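Local coordinates for protein erythromycin dehydratase (Saccharopolyspora erythraea, PDB 3EL6) that probably removes water from beta-hydroxyacyl intermediates carried on the polyketide synthase, forming a carbon-carbon double bond during assembly of the erythromycin skeleton, at residues D180-G185 with T236-A241; Q63-E68 with E221-H226; D231-T236 with M279-T284. All blocks are in the same frame, centred on the assembly; numbering follows the deposited sequence.

Interaction 1 (D180-G185 with T236-A241); sequences DDHYDG and TLSLGA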
loop_
_atom_site.group_PDB
_atom_site.type_symbol
_atom_site.label_atom_id
_atom_site.label_comp_id
_atom_site.label_asym_id
_atom_site.label_seq_id
_atom_site.Cartn_x
_atom_site.Cartn_y
_atom_site.Cartn_z
ATOM N N ASP A 180 20.686 7.227 -42.118
ATOM C CA ASP A 180 20.450 6.018 -42.915
ATOM C C ASP A 180 20.892 4.697 -42.287
ATOM O O ASP A 180 20.098 3.740 -42.197
ATOM C CB ASP A 180 20.970 6.226 -44.343
ATOM C CG ASP A 180 20.644 7.614 -44.843
ATOM O OD1 ASP A 180 21.501 8.542 -44.744
ATOM O OD2 ASP A 180 19.470 7.801 -45.248
ATOM N N ASP A 181 22.123 4.588 -41.845
ATOM C CA ASP A 181 22.457 3.300 -41.237
ATOM C C ASP A 181 22.554 3.417 -39.715
ATOM O O ASP A 181 23.292 2.676 -39.067
ATOM C CB ASP A 181 23.762 2.757 -41.802
ATOM C CG ASP A 181 24.851 3.799 -41.797
ATOM O OD1 ASP A 181 25.071 4.401 -40.698
ATOM O OD2 ASP A 181 25.455 4.028 -42.894
ATOM N N HIS A 182 21.829 4.378 -39.158
ATOM C CA HIS A 182 21.888 4.580 -37.698
ATOM C C HIS A 182 21.513 3.293 -36.960
ATOM O O HIS A 182 22.266 2.836 -36.115
ATOM C CB HIS A 182 20.964 5.740 -37.273
ATOM C CG HIS A 182 20.911 5.934 -35.784
ATOM N ND1 HIS A 182 21.933 6.522 -35.078
ATOM C CD2 HIS A 182 19.995 5.538 -34.864
ATOM C CE1 HIS A 182 21.632 6.530 -33.782
ATOM N NE2 HIS A 182 20.458 5.937 -33.628
ATOM N N TYR A 183 20.354 2.712 -37.283
ATOM C CA TYR A 183 19.838 1.545 -36.538
ATOM C C TYR A 183 20.587 0.268 -36.917
ATOM O O TYR A 183 20.779 -0.636 -36.086
ATOM C CB TYR A 183 18.310 1.407 -36.691
ATOM C CG TYR A 183 17.576 2.491 -35.908
ATOM C CD1 TYR A 183 17.561 2.464 -34.501
ATOM C CD2 TYR A 183 16.979 3.577 -36.566
ATOM C CE1 TYR A 183 16.939 3.492 -33.764
ATOM C CE2 TYR A 183 16.347 4.617 -35.834
ATOM C CZ TYR A 183 16.334 4.544 -34.434
ATOM O OH TYR A 183 15.730 5.537 -33.742
ATOM N N ASP A 184 21.045 0.220 -38.175
ATOM C CA ASP A 184 21.913 -0.877 -38.639
ATOM C C ASP A 184 23.199 -0.891 -37.841
ATOM O O ASP A 184 23.593 -1.919 -37.298
ATOM C CB ASP A 184 22.234 -0.745 -40.130
ATOM C CG ASP A 184 21.016 -0.952 -41.019
ATOM O OD1 ASP A 184 20.133 -1.750 -40.640
ATOM O OD2 ASP A 184 20.942 -0.312 -42.118
ATOM N N GLY A 185 23.858 0.257 -37.770
ATOM C CA GLY A 185 25.046 0.416 -36.946
ATOM C C GLY A 185 24.813 -0.064 -35.518
ATOM O O GLY A 185 25.613 -0.840 -34.958
ATOM N N THR A 236 18.451 10.278 -28.567
ATOM C CA THR A 236 19.176 11.382 -29.164
ATOM C C THR A 236 20.608 11.448 -28.606
ATOM O O THR A 236 21.506 12.038 -29.241
ATOM C CB THR A 236 18.470 12.713 -29.010
ATOM O OG1 THR A 236 18.395 13.044 -27.618
ATOM C CG2 THR A 236 17.006 12.657 -29.589
ATOM N N LEU A 237 20.841 10.879 -27.407
ATOM C CA LEU A 237 22.182 10.927 -26.832
ATOM C C LEU A 237 23.180 10.156 -27.685
ATOM O O LEU A 237 24.396 10.412 -27.608
ATOM C CB LEU A 237 22.217 10.383 -25.390
ATOM C CG LEU A 237 21.932 11.468 -24.308
ATOM C CD1 LEU A 237 20.604 12.115 -24.463
ATOM C CD2 LEU A 237 22.085 10.903 -22.836
ATOM N N SER A 238 22.697 9.206 -28.485
ATOM C CA SER A 238 23.583 8.450 -29.353
ATOM C C SER A 238 24.105 9.272 -30.545
ATOM O O SER A 238 25.077 8.867 -31.195
ATOM C CB SER A 238 22.906 7.166 -29.850
ATOM O OG SER A 238 21.962 7.450 -30.892
ATOM N N LEU A 239 23.492 10.417 -30.812
ATOM C CA LEU A 239 23.829 11.225 -31.993
ATOM C C LEU A 239 24.899 12.293 -31.729
ATOM O O LEU A 239 25.367 12.956 -32.665
ATOM C CB LEU A 239 22.576 11.913 -32.534
ATOM C CG LEU A 239 21.436 10.978 -32.970
ATOM C CD1 LEU A 239 20.221 11.786 -33.425
ATOM C CD2 LEU A 239 21.920 10.021 -34.059
ATOM N N GLY A 240 25.250 12.485 -30.460
ATOM C CA GLY A 240 26.144 13.575 -30.072
ATOM C C GLY A 240 27.528 13.046 -29.752
ATOM O O GLY A 240 27.856 11.894 -30.080
ATOM N N ALA A 241 28.334 13.877 -29.097
ATOM C CA ALA A 241 29.679 13.472 -28.679
ATOM C C ALA A 241 29.600 12.227 -27.804
ATOM O O ALA A 241 30.599 11.556 -27.570
ATOM C CB ALA A 241 30.374 14.598 -27.933
#
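His182 reaches across from the first turn of helix 182-188 to the irregular turn after helix 227-235, where Ser238 and Leu239 receive its imidazole. The contact thus joins a surface helix to that turn within the second half of the double hotdog, about 19 Å from the centre of the chain to the centre of the contact. With chi1 at 176° the ring extends away from its own backbone N, and its CE1 corner enters the contact first. Ser238 OG comes up to that corner at the edge of the ring, close to the ring plane, with 3.1 Å between His182 CE1 and Ser238 OG. Leu239 approaches obliquely, its side chain crossing that of the histidine at about a right angle, and Leu239 CD2 lies 3.5 Å from His182 CE1. This corner is the tight part of the contact. A leucine suits the place because its other neighbours, Ala203 and Leu179, are also apolar. Elsewhere on the imidazole, His182 CD2 stands 3.6 Å above the centre of the Tyr183 ring, and Tyr183 OH is hydrogen-bonded to Gln235 OE1 and Leu200 N. The loose side is the helix start, where the acidic side chains of Asp180, Asp181 and Asp184 are exposed to solvent. Ser238 OG is hydrogen-bonded to Gln235 O, so the hydroxyl ties down its own turn while presenting oxygen to the imidazole. The chemistry implies a contact that is probably weak, in which a polarised ring C-H faces an oxygen and a methyl rests obliquely against the CE1 and ND1 atoms.

Interaction 2 (Q63-E68 with E221-H226); sequences QPWLAE and EGYAFH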
loop_
_atom_site.group_PDB
_atom_site.type_symbol
_atom_site.label_atom_id
_atom_site.label_comp_id
_atom_site.label_asym_id
_atom_site.label_seq_id
_atom_site.Cartn_x
_atom_site.Cartn_y
_atom_site.Cartn_z
ATOM N N GLN A 63 1.830 -5.756 -24.853
ATOM C CA GLN A 63 2.609 -4.621 -25.399
ATOM C C GLN A 63 3.674 -5.170 -26.361
ATOM O O GLN A 63 4.820 -5.429 -25.990
ATOM C CB GLN A 63 3.278 -3.878 -24.238
ATOM C CG GLN A 63 2.341 -3.103 -23.314
ATOM C CD GLN A 63 1.774 -3.951 -22.166
ATOM O OE1 GLN A 63 2.500 -4.726 -21.509
ATOM N NE2 GLN A 63 0.486 -3.780 -21.898
ATOM N N PRO A 64 3.283 -5.426 -27.624
ATOM C CA PRO A 64 4.215 -6.191 -28.458
ATOM C C PRO A 64 5.530 -5.466 -28.680
ATOM O O PRO A 64 6.546 -6.076 -28.954
ATOM C CB PRO A 64 3.439 -6.417 -29.799
ATOM C CG PRO A 64 1.984 -6.295 -29.428
ATOM C CD PRO A 64 1.893 -5.423 -28.121
ATOM N N TRP A 65 5.535 -4.146 -28.543
ATOM C CA TRP A 65 6.778 -3.412 -28.718
ATOM C C TRP A 65 7.822 -3.795 -27.726
ATOM O O TRP A 65 8.987 -3.591 -27.949
ATOM C CB TRP A 65 6.527 -1.888 -28.644
ATOM C CG TRP A 65 5.612 -1.430 -27.500
ATOM C CD1 TRP A 65 4.290 -1.221 -27.552
ATOM C CD2 TRP A 65 6.021 -1.094 -26.148
ATOM N NE1 TRP A 65 3.826 -0.780 -26.314
ATOM C CE2 TRP A 65 4.882 -0.686 -25.455
ATOM C CE3 TRP A 65 7.256 -1.102 -25.482
ATOM C CZ2 TRP A 65 4.914 -0.277 -24.099
ATOM C CZ3 TRP A 65 7.283 -0.694 -24.110
ATOM C CH2 TRP A 65 6.132 -0.288 -23.476
ATOM N N LEU A 66 7.420 -4.387 -26.606
ATOM C CA LEU A 66 8.452 -4.900 -25.672
ATOM C C LEU A 66 9.449 -5.869 -26.351
ATOM O O LEU A 66 10.681 -5.925 -26.051
ATOM C CB LEU A 66 7.755 -5.490 -24.440
ATOM C CG LEU A 66 7.196 -4.411 -23.497
ATOM C CD1 LEU A 66 6.162 -4.992 -22.514
ATOM C CD2 LEU A 66 8.340 -3.693 -22.727
ATOM N N ALA A 67 8.948 -6.601 -27.332
ATOM C CA ALA A 67 9.800 -7.592 -27.962
ATOM C C ALA A 67 10.845 -6.934 -28.871
ATOM O O ALA A 67 11.826 -7.593 -29.315
ATOM C CB ALA A 67 8.920 -8.565 -28.769
ATOM N N GLU A 68 10.661 -5.638 -29.165
ATOM C CA GLU A 68 11.549 -4.949 -30.142
ATOM C C GLU A 68 12.678 -4.100 -29.551
ATOM O O GLU A 68 13.275 -3.280 -30.252
ATOM C CB GLU A 68 10.693 -4.126 -31.112
ATOM C CG GLU A 68 9.773 -5.045 -31.914
ATOM C CD GLU A 68 9.278 -4.493 -33.207
ATOM O OE1 GLU A 68 9.217 -3.236 -33.349
ATOM O OE2 GLU A 68 8.873 -5.344 -34.064
ATOM N N GLU A 221 -4.013 5.315 -24.962
ATOM C CA GLU A 221 -3.900 6.557 -24.229
ATOM C C GLU A 221 -3.648 6.204 -22.750
ATOM O O GLU A 221 -3.881 5.067 -22.278
ATOM C CB GLU A 221 -5.140 7.459 -24.420
ATOM C CG GLU A 221 -5.077 8.902 -23.716
ATOM C CD GLU A 221 -3.778 9.775 -23.980
ATOM O OE1 GLU A 221 -2.702 9.498 -23.403
ATOM O OE2 GLU A 221 -3.869 10.786 -24.713
ATOM N N GLY A 222 -3.193 7.182 -22.011
ATOM C CA GLY A 222 -3.133 6.982 -20.586
ATOM C C GLY A 222 -1.712 6.944 -20.102
ATOM O O GLY A 222 -1.501 7.014 -18.897
ATOM N N TYR A 223 -0.739 6.916 -21.011
ATOM C CA TYR A 223 0.665 7.088 -20.574
ATOM C C TYR A 223 0.910 8.530 -20.115
ATOM O O TYR A 223 0.252 9.456 -20.605
ATOM C CB TYR A 223 1.694 6.738 -21.647
ATOM C CG TYR A 223 1.696 5.292 -22.055
ATOM C CD1 TYR A 223 2.309 4.345 -21.273
ATOM C CD2 TYR A 223 1.092 4.877 -23.242
ATOM C CE1 TYR A 223 2.326 3.003 -21.621
ATOM C CE2 TYR A 223 1.107 3.518 -23.598
ATOM C CZ TYR A 223 1.723 2.617 -22.789
ATOM O OH TYR A 223 1.760 1.294 -23.141
ATOM N N ALA A 224 1.876 8.725 -19.209
ATOM C CA ALA A 224 2.232 10.084 -18.798
ATOM C C ALA A 224 3.086 10.646 -19.897
ATOM O O ALA A 224 2.804 11.727 -20.388
ATOM C CB ALA A 224 3.001 10.087 -17.464
ATOM N N PHE A 225 4.097 9.889 -20.313
ATOM C CA PHE A 225 4.911 10.180 -21.523
ATOM C C PHE A 225 5.163 8.791 -22.144
ATOM O O PHE A 225 5.927 7.997 -21.603
ATOM C CB PHE A 225 6.274 10.778 -21.146
ATOM C CG PHE A 225 7.035 11.421 -22.330
ATOM C CD1 PHE A 225 7.394 12.769 -22.281
ATOM C CD2 PHE A 225 7.396 10.668 -23.461
ATOM C CE1 PHE A 225 8.105 13.379 -23.358
ATOM C CE2 PHE A 225 8.114 11.240 -24.533
ATOM C CZ PHE A 225 8.452 12.596 -24.504
ATOM N N HIS A 226 4.518 8.494 -23.261
ATOM C CA HIS A 226 4.669 7.154 -23.886
ATOM C C HIS A 226 6.080 6.630 -23.844
ATOM O O HIS A 226 7.024 7.274 -24.349
ATOM C CB HIS A 226 4.181 7.211 -25.374
ATOM C CG HIS A 226 3.895 5.849 -25.935
ATOM N ND1 HIS A 226 4.857 4.892 -26.051
ATOM C CD2 HIS A 226 2.720 5.261 -26.300
ATOM C CE1 HIS A 226 4.317 3.775 -26.521
ATOM N NE2 HIS A 226 3.016 3.980 -26.686
HETATM O O HOH W 1 1.112 0.499 -25.549
#
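Gln63 starts the contact with its aliphatic part: Gln63 CG lies 4.4 Å from Tyr223 OH, while the amide oxygen turns back to accept a hydrogen bond from Ser59 N. Its carbonyl O receives Leu66 N, the first of three successive backbone bonds that coil 63-68 into a short helical turn. Pro64, whose ring already fixes a helical phi, suits the start of such a turn. Trp65 does most of the reaching. Its chi1 of 45° sets the indole between the backbone N and the carbonyl carbon, folding it back so that Gln63 CB and Leu66 CG sit over one face, toward its rim, 3.6 Å and 3.7 Å above the plane. The benzene edge meets the phenol, Trp65 CZ2 being 3.7 Å from Tyr223 OH, and a water joins the two polar ends: it accepts from Trp65 NE1 at 3.1 Å and lies 2.6 Å from Tyr223 OH, in the plane of both rings. In the double hotdog fold each half wraps its sheet around a central helix, and here a loop of the first half faces the lead-in to helix 227-235 of the second. His226 is the N-cap of that helix, its ND1 accepting from Val228 N. Its ring lies obliquely to the five-membered ring of Trp65, centroids 5.9 Å apart and planes at 54°, and Tyr223 CZ stands over one of its faces, toward the rim. The Tyr223 ring also makes an edge-to-face pair with His37, which suits an aromatic residue buried there. Glu68 closes the segment with OE1 hydrogen-bonded to Ser196 OG.

Interaction 3 (D231-T236 with M279-T284); sequences DAVAQT and MALRVT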
loop_
_atom_site.group_PDB
_atom_site.type_symbol
_atom_site.label_atom_id
_atom_site.label_comp_id
_atom_site.label_asym_id
_atom_site.label_seq_id
_atom_site.Cartn_x
_atom_site.Cartn_y
_atom_site.Cartn_z
ATOM N N ASP A 231 11.854 6.623 -24.772
ATOM C CA ASP A 231 13.137 5.977 -25.074
ATOM C C ASP A 231 13.788 6.591 -26.322
ATOM O O ASP A 231 14.999 6.726 -26.386
ATOM C CB ASP A 231 12.979 4.474 -25.342
ATOM C CG ASP A 231 14.283 3.813 -25.632
ATOM O OD1 ASP A 231 14.985 3.475 -24.663
ATOM O OD2 ASP A 231 14.658 3.643 -26.833
ATOM N N ALA A 232 12.971 6.898 -27.324
ATOM C CA ALA A 232 13.501 7.515 -28.568
ATOM C C ALA A 232 14.020 8.966 -28.293
ATOM O O ALA A 232 15.016 9.423 -28.858
ATOM C CB ALA A 232 12.450 7.480 -29.634
ATOM N N VAL A 233 13.394 9.683 -27.378
ATOM C CA VAL A 233 14.000 10.947 -26.893
ATOM C C VAL A 233 15.381 10.740 -26.298
ATOM O O VAL A 233 16.313 11.471 -26.632
ATOM C CB VAL A 233 13.096 11.622 -25.846
ATOM C CG1 VAL A 233 13.816 12.746 -25.157
ATOM C CG2 VAL A 233 11.825 12.101 -26.514
ATOM N N ALA A 234 15.528 9.745 -25.428
ATOM C CA ALA A 234 16.830 9.386 -24.894
ATOM C C ALA A 234 17.787 8.897 -25.963
ATOM O O ALA A 234 19.033 9.030 -25.841
ATOM C CB ALA A 234 16.658 8.299 -23.775
ATOM N N GLN A 235 17.238 8.307 -27.024
ATOM C CA GLN A 235 18.122 7.890 -28.137
ATOM C C GLN A 235 18.908 9.043 -28.751
ATOM O O GLN A 235 19.930 8.798 -29.360
ATOM C CB GLN A 235 17.364 7.143 -29.228
ATOM C CG GLN A 235 16.927 5.718 -28.883
ATOM C CD GLN A 235 16.090 5.168 -30.035
ATOM O OE1 GLN A 235 16.431 5.413 -31.191
ATOM N NE2 GLN A 235 14.948 4.513 -29.726
ATOM N N THR A 236 18.451 10.278 -28.567
ATOM C CA THR A 236 19.176 11.382 -29.164
ATOM C C THR A 236 20.608 11.448 -28.606
ATOM O O THR A 236 21.506 12.038 -29.241
ATOM C CB THR A 236 18.470 12.713 -29.010
ATOM O OG1 THR A 236 18.395 13.044 -27.618
ATOM C CG2 THR A 236 17.006 12.657 -29.589
ATOM N N MET A 279 23.505 14.411 -20.815
ATOM C CA MET A 279 22.976 15.533 -21.565
ATOM C C MET A 279 21.673 15.960 -20.971
ATOM O O MET A 279 20.978 15.118 -20.369
ATOM C CB MET A 279 22.712 15.168 -23.052
ATOM C CG MET A 279 23.977 14.671 -23.811
ATOM S SD MET A 279 23.717 14.543 -25.628
ATOM C CE MET A 279 23.778 16.296 -26.099
ATOM N N ALA A 280 21.324 17.235 -21.163
ATOM C CA ALA A 280 20.043 17.809 -20.745
ATOM C C ALA A 280 19.103 17.695 -21.920
ATOM O O ALA A 280 19.542 17.744 -23.053
ATOM C CB ALA A 280 20.198 19.250 -20.402
ATOM N N LEU A 281 17.821 17.548 -21.667
ATOM C CA LEU A 281 16.899 17.401 -22.779
ATOM C C LEU A 281 15.794 18.405 -22.679
ATOM O O LEU A 281 15.223 18.645 -21.608
ATOM C CB LEU A 281 16.300 15.976 -22.778
ATOM C CG LEU A 281 17.228 14.811 -23.054
ATOM C CD1 LEU A 281 16.609 13.442 -22.735
ATOM C CD2 LEU A 281 17.612 14.825 -24.577
ATOM N N ARG A 282 15.401 18.976 -23.807
ATOM C CA ARG A 282 14.277 19.850 -23.800
ATOM C C ARG A 282 13.337 19.377 -24.886
ATOM O O ARG A 282 13.772 19.253 -26.028
ATOM C CB ARG A 282 14.743 21.280 -24.141
ATOM C CG ARG A 282 13.620 22.281 -24.095
ATOM C CD ARG A 282 14.153 23.695 -23.815
ATOM N NE ARG A 282 13.069 24.647 -23.503
ATOM C CZ ARG A 282 12.691 25.001 -22.278
ATOM N NH1 ARG A 282 13.303 24.493 -21.201
ATOM N NH2 ARG A 282 11.674 25.862 -22.129
ATOM N N VAL A 283 12.091 19.095 -24.551
ATOM C CA VAL A 283 11.211 18.391 -25.445
ATOM C C VAL A 283 10.004 19.278 -25.691
ATOM O O VAL A 283 9.308 19.701 -24.722
ATOM C CB VAL A 283 10.689 17.031 -24.821
ATOM C CG1 VAL A 283 9.703 16.365 -25.810
ATOM C CG2 VAL A 283 11.877 16.119 -24.458
ATOM N N THR A 284 9.741 19.597 -26.959
ATOM C CA THR A 284 8.553 20.402 -27.312
ATOM C C THR A 284 7.626 19.712 -28.294
ATOM O O THR A 284 8.043 18.729 -28.920
ATOM C CB THR A 284 8.961 21.743 -27.988
ATOM O OG1 THR A 284 9.905 21.459 -29.028
ATOM C CG2 THR A 284 9.714 22.624 -26.983
#
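Leu281 rises from its strand against Val233 and Thr236 of the facing helix end. From CB, which points toward the helix, chi1 of -66° places CG opposite the carbonyl carbon, and the two methyls then part. CD1 meets a branch of the valine, 3.8 Å from Val233 CG1; CD2 comes to 3.6 Å from Thr236 OG1 and also approaches Val233 O. The hydroxyl beside the methyl is already bonded: Thr236 OG1 donates a 2.8 Å hydrogen bond to Val233 O, nearly along the C=O axis, and the same carbonyl accepts Thr236 N. Threonine thus satisfies its buried oxygen within its own turn. Beside Leu281, Val283 meets the same valine tip to tip, with Val283 CG2 4.0 Å from Val233 CG1. A beta-branched valine suits a strand. On another side of the helix Gln235 NE2 donates to Asp231 OD2 at 3.0 Å, a spacing consistent with the D-x-x-x-Q signature of polyketide synthase dehydratases. Through the packing of Val233 on Leu281 and Val283, helix 227-235 lies against strand 278-284 as a hotdog's central helix does, and that strand is hydrogen-bonded between strands 266-273 and 290-299.

Overall arrangement
From the N terminus, 63-68 opens interaction 2, which closes at 221-226 after the chain has run through most of the first hotdog and into the second. Interaction 1 opens at 180-185 within that loop but closes at 236-241 beyond it, so the two cross. Interaction 3 opens at 231-236, after interaction 2 has closed, and ends at 279-284; it crosses interaction 1 and shares Thr236 with it. Helix 227-235 is the common element: Phe225, just before it, packs on Val233 and Val283, while Leu237, just after it, packs on Met279 and Leu281. Together the contacts tie the first-half loop, helix 182-188 and strand 278-284 to this helix and the turns at its two ends.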